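PDB 4QMK: type III secretion system effector protein ExoU from Pseudomonas fluorescens, which probably cleaves membrane phospholipids as a patatin-like phospholipase A2 toxin injected into host cells, reaching the plasma membrane through a domain that binds phosphatidylinositol 4,5-bisphosphate. Local coordinates for residues Asn594-Leu598 with Gly620-Arg626; Phe614-Asp619 with Trp647-Val651; Met84-Glu90 with Ala418-Ser423; Pro66-Leu71 with Gly96-Gly102. One frame throughout, in Å; residues are numbered along the deposited sequence.

Contact 1: residues Asn594-Leu598 with Gly620-Arg626; sequences NVELL and GIVKHYR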
loop_
_atom_site.group_PDB
_atom_site.type_symbol
_atom_site.label_atom_id
_atom_site.label_comp_id
_atom_site.label_asym_id
_atom_site.label_seq_id
_atom_site.Cartn_x
_atom_site.Cartn_y
_atom_site.Cartn_z
ATOM N N ASN A 594 -3.761 -9.007 37.366
ATOM C CA ASN A 594 -3.853 -8.702 35.927
ATOM C C ASN A 594 -3.091 -9.741 35.086
ATOM O O ASN A 594 -3.535 -10.108 34.007
ATOM C CB ASN A 594 -3.316 -7.283 35.625
ATOM C CG ASN A 594 -4.324 -6.194 35.935
ATOM O OD1 ASN A 594 -5.498 -6.463 36.169
ATOM N ND2 ASN A 594 -3.882 -4.946 35.882
ATOM N N VAL A 595 -1.951 -10.220 35.581
ATOM C CA VAL A 595 -1.179 -11.279 34.867
ATOM C C VAL A 595 -2.002 -12.550 34.797
ATOM O O VAL A 595 -2.111 -13.202 33.761
ATOM C CB VAL A 595 0.199 -11.520 35.578
ATOM C CG1 VAL A 595 0.916 -12.752 35.100
ATOM C CG2 VAL A 595 1.078 -10.302 35.388
ATOM N N GLU A 596 -2.623 -12.884 35.907
ATOM C CA GLU A 596 -3.476 -14.069 36.001
ATOM C C GLU A 596 -4.670 -13.928 35.034
ATOM O O GLU A 596 -4.991 -14.847 34.308
ATOM C CB GLU A 596 -3.937 -14.190 37.438
ATOM C CG GLU A 596 -4.715 -15.430 37.815
ATOM C CD GLU A 596 -5.009 -15.460 39.327
ATOM O OE1 GLU A 596 -4.989 -14.375 39.995
ATOM O OE2 GLU A 596 -5.250 -16.566 39.860
ATOM N N LEU A 597 -5.299 -12.757 35.024
ATOM C CA LEU A 597 -6.462 -12.481 34.158
ATOM C C LEU A 597 -6.089 -12.616 32.660
ATOM O O LEU A 597 -6.743 -13.319 31.916
ATOM C CB LEU A 597 -6.979 -11.073 34.437
ATOM C CG LEU A 597 -8.101 -10.556 33.549
ATOM C CD1 LEU A 597 -9.406 -11.254 33.900
ATOM C CD2 LEU A 597 -8.270 -9.072 33.707
ATOM N N LEU A 598 -5.007 -11.946 32.259
ATOM C CA LEU A 598 -4.507 -12.000 30.906
ATOM C C LEU A 598 -4.095 -13.405 30.469
ATOM O O LEU A 598 -4.380 -13.817 29.327
ATOM C CB LEU A 598 -3.348 -11.035 30.743
ATOM C CG LEU A 598 -3.795 -9.569 30.863
ATOM C CD1 LEU A 598 -2.613 -8.644 30.865
ATOM C CD2 LEU A 598 -4.738 -9.154 29.765
ATOM N N GLY A 620 -14.747 -9.765 29.591
ATOM C CA GLY A 620 -14.119 -10.052 30.902
ATOM C C GLY A 620 -12.877 -9.175 31.169
ATOM O O GLY A 620 -12.622 -8.785 32.293
ATOM N N ILE A 621 -12.082 -8.889 30.134
ATOM C CA ILE A 621 -10.960 -7.997 30.302
ATOM C C ILE A 621 -11.532 -6.626 30.712
ATOM O O ILE A 621 -11.105 -5.988 31.682
ATOM C CB ILE A 621 -10.189 -7.773 28.998
ATOM C CG1 ILE A 621 -9.766 -9.085 28.322
ATOM C CG2 ILE A 621 -8.952 -6.923 29.223
ATOM C CD1 ILE A 621 -9.046 -10.037 29.188
ATOM N N VAL A 622 -12.468 -6.159 29.921
ATOM C CA VAL A 622 -13.085 -4.883 30.165
ATOM C C VAL A 622 -13.613 -4.784 31.584
ATOM O O VAL A 622 -13.505 -3.748 32.197
ATOM C CB VAL A 622 -14.277 -4.634 29.218
ATOM C CG1 VAL A 622 -15.089 -3.440 29.714
ATOM C CG2 VAL A 622 -13.813 -4.412 27.770
ATOM N N LYS A 623 -14.186 -5.862 32.084
ATOM C CA LYS A 623 -14.808 -5.870 33.398
ATOM C C LYS A 623 -13.839 -5.940 34.590
ATOM O O LYS A 623 -14.078 -5.304 35.618
ATOM C CB LYS A 623 -15.745 -7.040 33.475
ATOM C CG LYS A 623 -16.601 -7.075 34.715
ATOM C CD LYS A 623 -17.685 -8.139 34.577
ATOM C CE LYS A 623 -18.803 -7.977 35.606
ATOM N NZ LYS A 623 -19.931 -8.926 35.300
ATOM N N HIS A 624 -12.728 -6.669 34.431
ATOM C CA HIS A 624 -11.829 -6.894 35.544
ATOM C C HIS A 624 -10.444 -6.297 35.451
ATOM O O HIS A 624 -9.776 -6.171 36.471
ATOM C CB HIS A 624 -11.662 -8.382 35.742
ATOM C CG HIS A 624 -12.932 -9.108 35.988
ATOM N ND1 HIS A 624 -13.500 -9.211 37.239
ATOM C CD2 HIS A 624 -13.725 -9.818 35.151
ATOM C CE1 HIS A 624 -14.614 -9.920 37.153
ATOM N NE2 HIS A 624 -14.763 -10.311 35.898
ATOM N N TYR A 625 -9.954 -5.998 34.259
ATOM C CA TYR A 625 -8.598 -5.474 34.157
ATOM C C TYR A 625 -8.523 -4.169 34.929
ATOM O O TYR A 625 -9.387 -3.369 34.753
ATOM C CB TYR A 625 -8.250 -5.178 32.733
ATOM C CG TYR A 625 -6.842 -4.739 32.556
ATOM C CD1 TYR A 625 -5.866 -5.639 32.425
ATOM C CD2 TYR A 625 -6.499 -3.411 32.529
ATOM C CE1 TYR A 625 -4.539 -5.258 32.280
ATOM C CE2 TYR A 625 -5.197 -3.008 32.307
ATOM C CZ TYR A 625 -4.213 -3.939 32.197
ATOM O OH TYR A 625 -2.892 -3.575 32.006
ATOM N N ARG A 626 -7.514 -3.993 35.786
ATOM C CA ARG A 626 -7.316 -2.766 36.576
ATOM C C ARG A 626 -6.018 -1.991 36.251
ATOM O O ARG A 626 -4.934 -2.532 36.383
ATOM C CB ARG A 626 -7.194 -3.172 38.034
ATOM C CG ARG A 626 -8.381 -3.926 38.624
ATOM C CD ARG A 626 -9.650 -3.097 38.688
ATOM N NE ARG A 626 -9.397 -1.818 39.326
ATOM C CZ ARG A 626 -10.283 -1.131 40.046
ATOM N NH1 ARG A 626 -11.526 -1.606 40.237
ATOM N NH2 ARG A 626 -9.906 0.038 40.617
HETATM O O HOH W 1 -7.519 -7.606 37.280
#
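With chi1 at -80°, Asn594 turns its amide away from its own carbonyl and lays it over Tyr625, whose ring, just past the end of helix 611-624, swings in because its CG stands opposite the backbone N (chi1 -176°). The two flat groups stack almost parallel, their planes 6° apart, with ND2 of Asn594 above the rim of the ring, 3.7 Å from Tyr625 CE1. The same amide reads the backbone one residue further on. Arg626 N donates to Asn594 OD1 at 3.2 Å in a nearly straight bond, and Asn594 ND2 returns a bond of 2.7 Å to Arg626 O, which lies close to the amide plane. A water gives one hydrogen to Asn594 OD1 and bonds His624 O as well. Next to this polar group, Leu597 pushes CD2 against the chain at Tyr625, 3.5 Å from Tyr625 N, while Leu598 brings CD1 to the ring edge, 4.1 Å from Tyr625 CE1. Ile621 CD1 extends the apolar patch between the antiparallel helices 592-606 and 611-624. The Tyr625 hydroxyl is bonded to Gln590 and Ser584, and Gln590 also takes a bond from Asn594 ND2. Gripped at both its oxygen and its nitrogen, the buried amide of Asn594 is probably held against rotation and helps set the path of the chain leaving the helix, within the C-terminal domain found in ExoU toxins.

Contact 2: residues Phe614-Asp619 with Trp647-Val651; sequences FNRVLD and WRIPV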
loop_
_atom_site.group_PDB
_atom_site.type_symbol
_atom_site.label_atom_id
_atom_site.label_comp_id
_atom_site.label_asym_id
_atom_site.label_seq_id
_atom_site.Cartn_x
_atom_site.Cartn_y
_atom_site.Cartn_z
ATOM N N PHE A 614 -15.356 -15.270 21.545
ATOM C CA PHE A 614 -14.290 -14.264 21.440
ATOM C C PHE A 614 -14.660 -13.031 22.262
ATOM O O PHE A 614 -13.872 -12.556 23.048
ATOM C CB PHE A 614 -14.110 -13.876 19.970
ATOM C CG PHE A 614 -13.052 -12.876 19.731
ATOM C CD1 PHE A 614 -11.753 -13.251 19.589
ATOM C CD2 PHE A 614 -13.368 -11.547 19.605
ATOM C CE1 PHE A 614 -10.774 -12.316 19.338
ATOM C CE2 PHE A 614 -12.387 -10.593 19.366
ATOM C CZ PHE A 614 -11.090 -10.983 19.251
ATOM N N ASN A 615 -15.865 -12.536 22.074
ATOM C CA ASN A 615 -16.345 -11.356 22.775
ATOM C C ASN A 615 -16.498 -11.584 24.293
ATOM O O ASN A 615 -16.287 -10.683 25.101
ATOM C CB ASN A 615 -17.663 -10.888 22.177
ATOM C CG ASN A 615 -17.513 -10.258 20.809
ATOM O OD1 ASN A 615 -16.443 -9.855 20.399
ATOM N ND2 ASN A 615 -18.619 -10.171 20.081
ATOM N N ARG A 616 -16.837 -12.790 24.684
ATOM C CA ARG A 616 -17.005 -13.059 26.084
ATOM C C ARG A 616 -15.718 -12.762 26.709
ATOM O O ARG A 616 -15.679 -12.109 27.755
ATOM C CB ARG A 616 -17.382 -14.514 26.348
ATOM C CG ARG A 616 -17.733 -14.813 27.796
ATOM C CD ARG A 616 -18.325 -16.219 27.994
ATOM N NE ARG A 616 -18.131 -16.698 29.371
ATOM C CZ ARG A 616 -18.849 -16.293 30.428
ATOM N NH1 ARG A 616 -19.823 -15.395 30.287
ATOM N NH2 ARG A 616 -18.579 -16.778 31.638
ATOM N N VAL A 617 -14.631 -13.222 26.087
ATOM C CA VAL A 617 -13.296 -13.056 26.701
ATOM C C VAL A 617 -12.911 -11.610 26.787
ATOM O O VAL A 617 -12.312 -11.210 27.767
ATOM C CB VAL A 617 -12.171 -13.797 25.961
ATOM C CG1 VAL A 617 -10.852 -13.581 26.688
ATOM C CG2 VAL A 617 -12.450 -15.288 25.863
ATOM N N LEU A 618 -13.277 -10.814 25.787
ATOM C CA LEU A 618 -12.942 -9.400 25.811
ATOM C C LEU A 618 -13.787 -8.656 26.805
ATOM O O LEU A 618 -13.290 -7.745 27.442
ATOM C CB LEU A 618 -13.057 -8.744 24.431
ATOM C CG LEU A 618 -11.867 -8.839 23.447
ATOM C CD1 LEU A 618 -11.275 -10.212 23.307
ATOM C CD2 LEU A 618 -12.361 -8.366 22.103
ATOM N N ASP A 619 -15.052 -9.021 26.937
ATOM C CA ASP A 619 -15.904 -8.380 27.925
ATOM C C ASP A 619 -15.354 -8.603 29.338
ATOM O O ASP A 619 -15.451 -7.703 30.177
ATOM C CB ASP A 619 -17.343 -8.857 27.818
ATOM C CG ASP A 619 -18.017 -8.431 26.488
ATOM O OD1 ASP A 619 -17.565 -7.420 25.875
ATOM O OD2 ASP A 619 -19.026 -9.108 26.069
ATOM N N TRP A 647 -11.641 -4.107 19.800
ATOM C CA TRP A 647 -11.515 -5.334 19.031
ATOM C C TRP A 647 -12.766 -6.206 19.056
ATOM O O TRP A 647 -12.789 -7.231 18.429
ATOM C CB TRP A 647 -10.317 -6.146 19.506
ATOM C CG TRP A 647 -8.911 -5.636 19.108
ATOM C CD1 TRP A 647 -8.273 -4.522 19.570
ATOM C CD2 TRP A 647 -7.949 -6.322 18.270
ATOM N NE1 TRP A 647 -7.001 -4.423 19.019
ATOM C CE2 TRP A 647 -6.776 -5.526 18.233
ATOM C CE3 TRP A 647 -7.984 -7.511 17.524
ATOM C CZ2 TRP A 647 -5.664 -5.879 17.497
ATOM C CZ3 TRP A 647 -6.873 -7.856 16.774
ATOM C CH2 TRP A 647 -5.728 -7.044 16.761
ATOM N N ARG A 648 -13.812 -5.836 19.769
ATOM C CA ARG A 648 -15.041 -6.656 19.745
ATOM C C ARG A 648 -15.517 -6.848 18.321
ATOM O O ARG A 648 -15.441 -5.946 17.509
ATOM C CB ARG A 648 -16.209 -6.022 20.516
ATOM C CG ARG A 648 -16.012 -5.912 22.003
ATOM C CD ARG A 648 -17.311 -5.649 22.759
ATOM N NE ARG A 648 -18.195 -6.805 22.649
ATOM C CZ ARG A 648 -19.366 -6.942 23.270
ATOM N NH1 ARG A 648 -19.805 -5.998 24.104
ATOM N NH2 ARG A 648 -20.085 -8.031 23.091
ATOM N N ILE A 649 -16.036 -8.025 18.029
ATOM C CA ILE A 649 -16.568 -8.304 16.688
ATOM C C ILE A 649 -17.996 -7.763 16.642
ATOM O O ILE A 649 -18.810 -8.122 17.484
ATOM C CB ILE A 649 -16.525 -9.798 16.345
ATOM C CG1 ILE A 649 -15.072 -10.272 16.292
ATOM C CG2 ILE A 649 -17.180 -10.060 15.002
ATOM C CD1 ILE A 649 -14.937 -11.758 16.480
ATOM N N PRO A 650 -18.275 -6.857 15.671
ATOM C CA PRO A 650 -19.540 -6.153 15.505
ATOM C C PRO A 650 -20.809 -6.934 15.771
ATOM O O PRO A 650 -21.702 -6.400 16.410
ATOM C CB PRO A 650 -19.478 -5.707 14.051
ATOM C CG PRO A 650 -18.035 -5.345 13.874
ATOM C CD PRO A 650 -17.279 -6.368 14.683
ATOM N N VAL A 651 -20.899 -8.178 15.325
ATOM C CA VAL A 651 -22.155 -8.926 15.490
ATOM C C VAL A 651 -23.277 -8.281 14.625
ATOM O O VAL A 651 -23.399 -8.540 13.419
ATOM C CB VAL A 651 -22.619 -8.994 16.986
ATOM C CG1 VAL A 651 -24.101 -9.381 17.085
ATOM C CG2 VAL A 651 -21.744 -9.948 17.794
#
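Asn615 faces the chain that follows helix 639-646 and meets its backbone with both ends of the amide. Ile649 N comes in on a lone pair of Asn615 OD1, within the plane of its carbonyl, at 3.0 Å and 165°; the return bond from Asn615 ND2 to Ile649 O is weak at 3.3 Å. The Arg648 guanidinium stands nearly upright to this amide, their planes 79° apart, with Asn615 CG near its edge. Asp619, one turn further along helix 611-624, lies over a face of the same guanidinium. Their planes are 81° apart and Asp619 OD1 is 3.2 Å from Arg648 NH1, a salt bridge of charges alone, since no N-H is aimed at the oxygen. A bend at chi3 folds the arginine back into this position. On the apolar side, Phe614 and Ile649 cross at about a right angle, Ile649 CD1 coming to 3.5 Å from Phe614 CD2, while the carbonyl oxygen of Trp647 meets the ring at its edge. Leu618 CD2 packs on Trp647 CB at 4.0 Å; the indole itself turns away to meet Phe576 of helix 555-585 edge-to-face. The chain just short of its modelled end, the poorly ordered Val651, is thus held at Ile649 by one good and one weak amide bond, with apolar packing on one flank and, on the other, an ion pair that probably tolerates some movement of the arginine.

Contact 3: residues Met84-Glu90 with Ala418-Ser423; sequences MVQALEE and ARQTVS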
loop_
_atom_site.group_PDB
_atom_site.type_symbol
_atom_site.label_atom_id
_atom_site.label_comp_id
_atom_site.label_asym_id
_atom_site.label_seq_id
_atom_site.Cartn_x
_atom_site.Cartn_y
_atom_site.Cartn_z
ATOM N N MET A 84 25.738 -24.084 11.057
ATOM C CA MET A 84 24.377 -24.562 11.034
ATOM C C MET A 84 23.917 -24.731 9.564
ATOM O O MET A 84 23.260 -25.729 9.208
ATOM C CB MET A 84 23.509 -23.613 11.855
ATOM C CG MET A 84 22.048 -23.932 11.878
ATOM S SD MET A 84 21.191 -23.149 10.527
ATOM C CE MET A 84 21.469 -21.445 11.013
ATOM N N VAL A 85 24.277 -23.788 8.712
ATOM C CA VAL A 85 23.898 -23.905 7.309
ATOM C C VAL A 85 24.680 -25.021 6.566
ATOM O O VAL A 85 24.139 -25.681 5.647
ATOM C CB VAL A 85 24.148 -22.605 6.570
ATOM C CG1 VAL A 85 23.729 -22.733 5.099
ATOM C CG2 VAL A 85 23.421 -21.483 7.271
ATOM N N GLN A 86 25.948 -25.213 6.942
ATOM C CA GLN A 86 26.716 -26.284 6.379
ATOM C C GLN A 86 26.009 -27.597 6.670
ATOM O O GLN A 86 25.749 -28.382 5.762
ATOM C CB GLN A 86 28.143 -26.279 6.933
ATOM C CG GLN A 86 28.955 -25.085 6.500
ATOM C CD GLN A 86 30.048 -24.726 7.495
ATOM O OE1 GLN A 86 30.552 -25.587 8.226
ATOM N NE2 GLN A 86 30.464 -23.461 7.488
ATOM N N ALA A 87 25.677 -27.811 7.936
ATOM C CA ALA A 87 24.940 -29.018 8.386
ATOM C C ALA A 87 23.647 -29.229 7.637
ATOM O O ALA A 87 23.350 -30.335 7.267
ATOM C CB ALA A 87 24.646 -28.939 9.869
ATOM N N LEU A 88 22.868 -28.176 7.405
ATOM C CA LEU A 88 21.609 -28.362 6.652
ATOM C C LEU A 88 21.823 -28.816 5.206
ATOM O O LEU A 88 21.167 -29.744 4.738
ATOM C CB LEU A 88 20.762 -27.102 6.657
ATOM C CG LEU A 88 20.073 -26.828 7.981
ATOM C CD1 LEU A 88 19.511 -25.421 7.955
ATOM C CD2 LEU A 88 18.974 -27.831 8.242
ATOM N N GLU A 89 22.771 -28.184 4.531
ATOM C CA GLU A 89 23.016 -28.426 3.116
ATOM C C GLU A 89 23.651 -29.788 2.919
ATOM O O GLU A 89 23.189 -30.593 2.111
ATOM C CB GLU A 89 23.920 -27.324 2.572
ATOM C CG GLU A 89 23.739 -27.010 1.102
ATOM C CD GLU A 89 24.708 -25.933 0.652
ATOM O OE1 GLU A 89 25.935 -26.204 0.623
ATOM O OE2 GLU A 89 24.242 -24.822 0.310
ATOM N N GLU A 90 24.710 -30.046 3.678
ATOM C CA GLU A 90 25.425 -31.339 3.648
ATOM C C GLU A 90 24.506 -32.549 3.942
ATOM O O GLU A 90 24.840 -33.670 3.638
ATOM C CB GLU A 90 26.606 -31.263 4.606
ATOM C CG GLU A 90 26.891 -32.496 5.436
ATOM C CD GLU A 90 27.825 -32.152 6.589
ATOM O OE1 GLU A 90 28.735 -31.293 6.357
ATOM O OE2 GLU A 90 27.621 -32.697 7.725
ATOM N N ALA A 418 29.090 -25.833 15.794
ATOM C CA ALA A 418 27.726 -25.672 15.412
ATOM C C ALA A 418 27.317 -26.748 14.402
ATOM O O ALA A 418 26.240 -27.375 14.521
ATOM C CB ALA A 418 27.527 -24.299 14.810
ATOM N N ARG A 419 28.193 -26.970 13.423
ATOM C CA ARG A 419 27.935 -27.936 12.358
ATOM C C ARG A 419 27.673 -29.293 12.958
ATOM O O ARG A 419 26.685 -29.975 12.597
ATOM C CB ARG A 419 29.113 -27.994 11.409
ATOM C CG ARG A 419 28.978 -28.967 10.251
ATOM C CD ARG A 419 30.290 -29.073 9.479
ATOM N NE ARG A 419 30.135 -29.765 8.203
ATOM C CZ ARG A 419 30.850 -29.503 7.107
ATOM N NH1 ARG A 419 31.768 -28.534 7.090
ATOM N NH2 ARG A 419 30.615 -30.188 5.996
ATOM N N GLN A 420 28.539 -29.681 13.881
ATOM C CA GLN A 420 28.379 -30.952 14.539
ATOM C C GLN A 420 27.086 -31.058 15.354
ATOM O O GLN A 420 26.424 -32.074 15.292
ATOM C CB GLN A 420 29.535 -31.212 15.458
ATOM C CG GLN A 420 30.802 -31.546 14.747
ATOM C CD GLN A 420 31.907 -31.851 15.717
ATOM O OE1 GLN A 420 31.830 -31.505 16.918
ATOM N NE2 GLN A 420 32.955 -32.499 15.212
ATOM N N THR A 421 26.746 -30.007 16.097
ATOM C CA THR A 421 25.634 -30.024 16.992
ATOM C C THR A 421 24.345 -30.192 16.192
ATOM O O THR A 421 23.534 -31.057 16.467
ATOM C CB THR A 421 25.604 -28.733 17.828
ATOM O OG1 THR A 421 26.752 -28.686 18.673
ATOM C CG2 THR A 421 24.397 -28.693 18.731
ATOM N N VAL A 422 24.212 -29.395 15.163
ATOM C CA VAL A 422 23.067 -29.427 14.318
ATOM C C VAL A 422 22.941 -30.761 13.571
ATOM O O VAL A 422 21.813 -31.328 13.500
ATOM C CB VAL A 422 23.111 -28.277 13.352
ATOM C CG1 VAL A 422 22.068 -28.422 12.271
ATOM C CG2 VAL A 422 22.928 -26.979 14.117
ATOM N N SER A 423 24.056 -31.257 13.010
ATOM C CA SER A 423 24.066 -32.586 12.389
ATOM C C SER A 423 23.566 -33.597 13.413
ATOM O O SER A 423 22.757 -34.462 13.088
ATOM C CB SER A 423 25.483 -33.019 11.942
ATOM O OG SER A 423 25.820 -32.497 10.676
HETATM O O HOH W 2 32.491 -26.704 9.755
#
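Ala87 puts its methyl group against Val422, CB to CG1 at 3.6 Å, where helix 81-90 of the patatin-like alpha/beta fold is crossed by helix 408-431; the short segments 84-90 and 418-423 cross at -46° with their axes 7.6 Å apart. Helix 81-90 connects neighbouring parallel strands. A residue as small as Ala87 suits so close an approach, and its CB also sits 3.6 Å from Arg419 O. The second methyl of Val422, CG2, meets Met84 at CG, 3.9 Å away. Beyond that carbon the methionine bends and leads away from helix 408-431, toward Leu69 and Leu71 of strand 68-72. Val422 in turn touches Leu385 of strand 382-389. Toward the outer side the contact becomes polar. In Arg419, chi1 of 180° carries the chain straight away from its own nitrogen, and extended from CG to NE it reaches along helix 81-90 and passes its guanidinium over Gln86, whose CB lies above one face. Glu90 comes to the guanidinium edge; the opposite charges probably pair, but Glu90 OE1 and Arg419 NH2 are modelled too close together, which leaves the details doubtful. The amide nitrogen of Gln86 is engaged by Thr123 of helix 119-127. Its other end, Gln86 OE1, accepts a hydrogen from a water at 2.7 Å, and that same water takes a weak bond from Arg419 NH1.

Contact 4: residues Pro66-Leu71 with Gly96-Gly102; sequences PAHLVL and GVKVVSG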
loop_
_atom_site.group_PDB
_atom_site.type_symbol
_atom_site.label_atom_id
_atom_site.label_comp_id
_atom_site.label_asym_id
_atom_site.label_seq_id
_atom_site.Cartn_x
_atom_site.Cartn_y
_atom_site.Cartn_z
ATOM N N PRO A 66 12.984 -30.407 8.405
ATOM C CA PRO A 66 12.611 -29.020 8.688
ATOM C C PRO A 66 12.070 -28.208 7.529
ATOM O O PRO A 66 12.675 -28.165 6.482
ATOM C CB PRO A 66 13.901 -28.394 9.179
ATOM C CG PRO A 66 14.659 -29.523 9.735
ATOM C CD PRO A 66 14.340 -30.705 8.863
ATOM N N ALA A 67 10.895 -27.608 7.750
ATOM C CA ALA A 67 10.254 -26.700 6.805
ATOM C C ALA A 67 10.399 -25.223 7.245
ATOM O O ALA A 67 10.320 -24.310 6.429
ATOM C CB ALA A 67 8.792 -27.047 6.676
ATOM N N HIS A 68 10.627 -24.993 8.521
ATOM C CA HIS A 68 10.794 -23.651 9.011
ATOM C C HIS A 68 12.128 -23.544 9.799
ATOM O O HIS A 68 12.392 -24.310 10.696
ATOM C CB HIS A 68 9.559 -23.339 9.862
ATOM C CG HIS A 68 9.475 -21.937 10.347
ATOM N ND1 HIS A 68 8.471 -21.504 11.180
ATOM C CD2 HIS A 68 10.261 -20.862 10.128
ATOM C CE1 HIS A 68 8.635 -20.217 11.442
ATOM N NE2 HIS A 68 9.730 -19.807 10.837
ATOM N N LEU A 69 12.978 -22.625 9.425
ATOM C CA LEU A 69 14.252 -22.398 10.131
ATOM C C LEU A 69 14.058 -21.116 10.916
ATOM O O LEU A 69 13.695 -20.079 10.341
ATOM C CB LEU A 69 15.380 -22.253 9.132
ATOM C CG LEU A 69 16.767 -21.920 9.636
ATOM C CD1 LEU A 69 17.292 -22.918 10.668
ATOM C CD2 LEU A 69 17.710 -21.911 8.437
ATOM N N VAL A 70 14.227 -21.178 12.226
ATOM C CA VAL A 70 14.028 -19.989 13.038
ATOM C C VAL A 70 15.344 -19.593 13.650
ATOM O O VAL A 70 15.919 -20.378 14.393
ATOM C CB VAL A 70 13.016 -20.257 14.207
ATOM C CG1 VAL A 70 12.792 -19.009 15.020
ATOM C CG2 VAL A 70 11.672 -20.756 13.663
ATOM N N LEU A 71 15.791 -18.377 13.405
ATOM C CA LEU A 71 17.080 -17.859 14.002
ATOM C C LEU A 71 16.829 -16.816 15.090
ATOM O O LEU A 71 16.453 -15.702 14.787
ATOM C CB LEU A 71 17.975 -17.251 12.895
ATOM C CG LEU A 71 18.158 -18.146 11.667
ATOM C CD1 LEU A 71 19.055 -17.542 10.640
ATOM C CD2 LEU A 71 18.741 -19.467 12.093
ATOM N N GLY A 96 14.436 -28.270 1.369
ATOM C CA GLY A 96 13.079 -28.356 1.826
ATOM C C GLY A 96 12.668 -27.362 2.891
ATOM O O GLY A 96 11.533 -27.432 3.383
ATOM N N VAL A 97 13.586 -26.481 3.308
ATOM C CA VAL A 97 13.223 -25.411 4.181
ATOM C C VAL A 97 12.345 -24.495 3.335
ATOM O O VAL A 97 12.665 -24.216 2.233
ATOM C CB VAL A 97 14.460 -24.635 4.708
ATOM C CG1 VAL A 97 14.011 -23.393 5.429
ATOM C CG2 VAL A 97 15.291 -25.495 5.650
ATOM N N LYS A 98 11.235 -24.029 3.870
ATOM C CA LYS A 98 10.310 -23.166 3.120
ATOM C C LYS A 98 10.273 -21.716 3.591
ATOM O O LYS A 98 9.958 -20.828 2.838
ATOM C CB LYS A 98 8.895 -23.687 3.287
ATOM C CG LYS A 98 8.677 -25.099 2.849
ATOM C CD LYS A 98 8.955 -25.259 1.362
ATOM C CE LYS A 98 8.523 -26.643 0.905
ATOM N NZ LYS A 98 8.810 -26.822 -0.523
ATOM N N VAL A 99 10.499 -21.505 4.870
ATOM C CA VAL A 99 10.352 -20.212 5.444
ATOM C C VAL A 99 11.499 -20.029 6.399
ATOM O O VAL A 99 11.845 -20.943 7.175
ATOM C CB VAL A 99 9.078 -20.155 6.283
ATOM C CG1 VAL A 99 8.759 -18.735 6.681
ATOM C CG2 VAL A 99 7.919 -20.747 5.531
ATOM N N VAL A 100 12.102 -18.866 6.364
ATOM C CA VAL A 100 13.159 -18.593 7.291
ATOM C C VAL A 100 12.744 -17.422 8.167
ATOM O O VAL A 100 12.355 -16.382 7.650
ATOM C CB VAL A 100 14.453 -18.256 6.556
ATOM C CG1 VAL A 100 15.573 -18.022 7.570
ATOM C CG2 VAL A 100 14.785 -19.384 5.618
ATOM N N SER A 101 12.839 -17.588 9.477
ATOM C CA SER A 101 12.531 -16.474 10.367
ATOM C C SER A 101 13.751 -16.026 11.095
ATOM O O SER A 101 14.580 -16.841 11.531
ATOM C CB SER A 101 11.484 -16.880 11.377
ATOM O OG SER A 101 10.303 -17.227 10.696
ATOM N N GLY A 102 13.868 -14.739 11.271
ATOM C CA GLY A 102 15.035 -14.217 11.948
ATOM C C GLY A 102 14.629 -13.211 12.946
ATOM O O GLY A 102 13.874 -12.307 12.639
#
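Leu69 and its neighbours pair with Val99-Gly102 by the backbone ladder of two parallel strands. Leu69 N donates to Val99 O and its own carbonyl receives Ser101 N at 2.8 Å; Leu71 N then bonds Ser101 O. Just before the strands, Ala67 O takes two donors at once, Lys98 N at 2.7 Å and Val99 N at 3.2 Å, which ties down the turn leading into strand 99-103. CA-H...O contacts fill in between, such as Val100 CA to Leu69 O at 3.4 Å.

One side-chain hydrogen bond crosses the pair: His68 NE2 and Ser101 OG are 2.6 Å apart at 162°, the hydroxyl lying at the ring edge near its plane. A chi1 of -174° sends the His68 ring diagonally past Val99 to reach it, while Val70 CG2 lies over the rim of one ring face.

On the face carrying Leu69 and Leu71, Leu69 CB meets CG1 of Val97, in the loop before strand 99-103, at 4.1 Å, and Leu71 continues onto Phe81 of helix 81-90. Strand, helix and strand make a beta-alpha-beta crossover, and strand 332-337 bonds the far edge of 68-72. Gly102 opens a sequence matching the GxSxG nucleophile elbow, probably with Ser104 as nucleophile, as in other patatin-like enzymes. The regular backbone bonding up to Leu71 and Ser101 is consistent with a well-defined strand end from which that elbow would spring.

Contact 4 and the first half of contact 3 lie in the patatin-like region, and the centres of the two contacts are about 14 Å apart. They share the unit strand 68-72, helix 81-90, strand 99-103: contact 4 pairs the strands, and contact 3 covers the connecting helix with helix 408-431, brought back from more than 300 residues later. The two contacts touch through the side chains between strand and helix. Contacts 1 and 2 come afterwards along the chain, in the C-terminal region, with centres again about 14 Å apart and helix 611-624 in common. Between the two pairs, centres lie about 34 to 47 Å apart, and contacts 1 and 2 touch neither contact 3 nor contact 4.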